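Local coordinates for citrate synthase (Sulfolobus solfataricus, PDB 1O7X), which belongs to the citrate synthase family and forms a mostly helical, two-subunit enzyme from a thermophilic archaeon, at residues A[110-115]-A[200-205]. Residues are numbered along the deposited sequence; the frame is centred on the assembly and turned at random.
Sequences FKWKEN and SDMYSS
Trp112 overlaps the Met202 side chain obliquely with the six-membered part of its indole, CH2 standing 3.7 Å from Met202 CG, while its pyrrole edge reaches the backbone of Ser200. There NE1 donates to Ser200 O at 2.8 Å, with an N-H...O angle of 160°. The oxygen sits close to the indole plane, although seen from the acceptor the donor is tilted from the carbonyl plane. This bond and the methionine contact together should restrict rotation of the indole about CB-CG. Met202 is shared by two aromatic rings. Its SD is 4.8 Å from the centroid of the Trp112 six-membered ring and 5.3 Å from that of Phe110; both are Met-aromatic contacts, with the sulfur oblique to each ring. Phe110 has CG anti to its own backbone nitrogen (chi1 180°), which extends the ring across to 200-205. Its CZ meets Met202 CG and its CD2 lies 4.0 Å from Asp201 CB. Within the loop, Phe110 CE2 also covers one face of the indole near its rim.

In this largely helical citrate synthase fold, the contact joins the loop between helices 92-106 and 116-138 to the start of helix 202-213. Lys119 and Ile123 of helix 116-138 and Ile346 of helix 330-352 also pack on Met202. Asp201 is the N-cap of helix 202-213: its OD2 accepts from Ser204 N at 2.8 Å, from above the carboxylate plane. With CG between backbone N and carbonyl carbon (chi1 71°), the carboxylate is led away from Phe110 and placed where it can accept from that amide, and OD1 forms a salt bridge with Lys214 of the second subunit. Asp201 O is gripped from opposite faces of its plane by Ser205 N and by Ser205 OG, the latter at 2.6 Å.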
loop_
_atom_site.group_PDB
_atom_site.type_symbol
_atom_site.label_atom_id
_atom_site.label_comp_id
_atom_site.label_asym_id
_atom_site.label_seq_id
_atom_site.Cartn_x
_atom_site.Cartn_y
_atom_site.Cartn_z
ATOM N N PHE A 110 3.473 -6.565 -17.308
ATOM C CA PHE A 110 2.129 -6.031 -17.108
ATOM C C PHE A 110 1.953 -4.655 -17.735
ATOM O O PHE A 110 2.830 -3.806 -17.647
ATOM C CB PHE A 110 1.714 -6.029 -15.619
ATOM C CG PHE A 110 0.318 -5.454 -15.529
ATOM C CD1 PHE A 110 -0.763 -6.184 -15.993
ATOM C CD2 PHE A 110 0.120 -4.164 -15.071
ATOM C CE1 PHE A 110 -2.034 -5.645 -15.956
ATOM C CE2 PHE A 110 -1.151 -3.626 -15.040
ATOM C CZ PHE A 110 -2.229 -4.367 -15.476
ATOM N N LYS A 111 0.791 -4.418 -18.331
ATOM C CA LYS A 111 0.502 -3.155 -18.982
ATOM C C LYS A 111 -0.939 -2.715 -18.799
ATOM O O LYS A 111 -1.809 -3.369 -19.388
ATOM C CB LYS A 111 0.721 -3.375 -20.494
ATOM C CG LYS A 111 1.540 -2.311 -21.191
ATOM C CD LYS A 111 2.983 -2.784 -21.398
ATOM C CE LYS A 111 3.703 -1.973 -22.465
ATOM N NZ LYS A 111 2.853 -1.782 -23.681
ATOM N N TRP A 112 -1.255 -1.649 -18.081
ATOM C CA TRP A 112 -2.643 -1.214 -18.001
ATOM C C TRP A 112 -3.243 -1.105 -19.400
ATOM O O TRP A 112 -2.560 -0.900 -20.401
ATOM C CB TRP A 112 -2.798 0.149 -17.316
ATOM C CG TRP A 112 -2.729 -0.028 -15.831
ATOM C CD1 TRP A 112 -1.675 0.191 -14.999
ATOM C CD2 TRP A 112 -3.788 -0.542 -15.009
ATOM N NE1 TRP A 112 -2.012 -0.130 -13.709
ATOM C CE2 TRP A 112 -3.301 -0.572 -13.681
ATOM C CE3 TRP A 112 -5.093 -0.964 -15.280
ATOM C CZ2 TRP A 112 -4.078 -1.002 -12.618
ATOM C CZ3 TRP A 112 -5.860 -1.401 -14.215
ATOM C CH2 TRP A 112 -5.350 -1.401 -12.906
ATOM N N LYS A 113 -4.561 -1.199 -19.464
ATOM C CA LYS A 113 -5.319 -1.019 -20.675
ATOM C C LYS A 113 -4.862 -1.894 -21.830
ATOM O O LYS A 113 -4.638 -1.403 -22.941
ATOM C CB LYS A 113 -5.294 0.454 -21.116
ATOM C CG LYS A 113 -6.002 1.404 -20.173
ATOM C CD LYS A 113 -6.225 2.765 -20.803
ATOM C CE LYS A 113 -5.073 3.725 -20.617
ATOM N NZ LYS A 113 -4.839 4.593 -21.817
ATOM N N GLU A 114 -4.666 -3.173 -21.619
ATOM C CA GLU A 114 -4.332 -4.130 -22.648
ATOM C C GLU A 114 -5.427 -5.199 -22.412
ATOM O O GLU A 114 -6.434 -5.231 -23.104
ATOM C CB GLU A 114 -2.994 -4.799 -22.580
ATOM C CG GLU A 114 -1.732 -4.050 -22.917
ATOM C CD GLU A 114 -0.616 -4.994 -23.348
ATOM O OE1 GLU A 114 -0.682 -6.204 -23.022
ATOM O OE2 GLU A 114 0.322 -4.524 -24.037
ATOM N N ASN A 115 -5.305 -5.854 -21.257
ATOM C CA ASN A 115 -6.271 -6.879 -20.893
ATOM C C ASN A 115 -6.601 -6.937 -19.412
ATOM O O ASN A 115 -6.565 -7.995 -18.775
ATOM C CB ASN A 115 -5.680 -8.195 -21.419
ATOM C CG ASN A 115 -6.693 -9.044 -22.159
ATOM O OD1 ASN A 115 -6.311 -9.977 -22.869
ATOM N ND2 ASN A 115 -7.984 -8.746 -22.003
ATOM N N SER A 200 0.725 1.775 -11.120
ATOM C CA SER A 200 1.481 0.661 -10.556
ATOM C C SER A 200 0.737 -0.608 -10.970
ATOM O O SER A 200 -0.392 -0.551 -11.479
ATOM C CB SER A 200 1.561 0.807 -9.034
ATOM O OG SER A 200 2.091 -0.341 -8.393
ATOM N N ASP A 201 1.283 -1.794 -10.712
ATOM C CA ASP A 201 0.566 -2.982 -11.170
ATOM C C ASP A 201 -0.600 -3.344 -10.269
ATOM O O ASP A 201 -0.826 -2.772 -9.196
ATOM C CB ASP A 201 1.663 -4.028 -11.364
ATOM C CG ASP A 201 2.168 -4.457 -10.004
ATOM O OD1 ASP A 201 2.999 -3.696 -9.461
ATOM O OD2 ASP A 201 1.623 -5.476 -9.521
ATOM N N MET A 202 -1.390 -4.352 -10.651
ATOM C CA MET A 202 -2.591 -4.750 -9.930
ATOM C C MET A 202 -2.204 -5.463 -8.654
ATOM O O MET A 202 -2.817 -5.201 -7.606
ATOM C CB MET A 202 -3.555 -5.560 -10.785
ATOM C CG MET A 202 -4.172 -4.760 -11.914
ATOM S SD MET A 202 -5.480 -5.595 -12.848
ATOM C CE MET A 202 -4.774 -7.186 -13.103
ATOM N N TYR A 203 -1.154 -6.284 -8.724
ATOM C CA TYR A 203 -0.700 -6.979 -7.509
ATOM C C TYR A 203 -0.189 -5.958 -6.499
ATOM O O TYR A 203 -0.497 -6.030 -5.310
ATOM C CB TYR A 203 0.376 -7.995 -7.757
ATOM C CG TYR A 203 -0.011 -9.215 -8.551
ATOM C CD1 TYR A 203 0.498 -9.390 -9.833
ATOM C CD2 TYR A 203 -0.842 -10.198 -8.028
ATOM C CE1 TYR A 203 0.188 -10.490 -10.580
ATOM C CE2 TYR A 203 -1.156 -11.324 -8.777
ATOM C CZ TYR A 203 -0.623 -11.467 -10.042
ATOM O OH TYR A 203 -0.938 -12.579 -10.811
ATOM N N SER A 204 0.502 -4.925 -6.998
ATOM C CA SER A 204 0.924 -3.866 -6.083
ATOM C C SER A 204 -0.247 -3.105 -5.485
ATOM O O SER A 204 -0.244 -2.762 -4.294
ATOM C CB SER A 204 1.922 -2.984 -6.812
ATOM O OG SER A 204 3.184 -3.627 -6.832
ATOM N N SER A 205 -1.321 -2.840 -6.247
ATOM C CA SER A 205 -2.462 -2.110 -5.685
ATOM C C SER A 205 -3.137 -2.945 -4.605
ATOM O O SER A 205 -3.590 -2.500 -3.554
ATOM C CB SER A 205 -3.387 -1.686 -6.823
ATOM O OG SER A 205 -2.588 -1.383 -7.947
#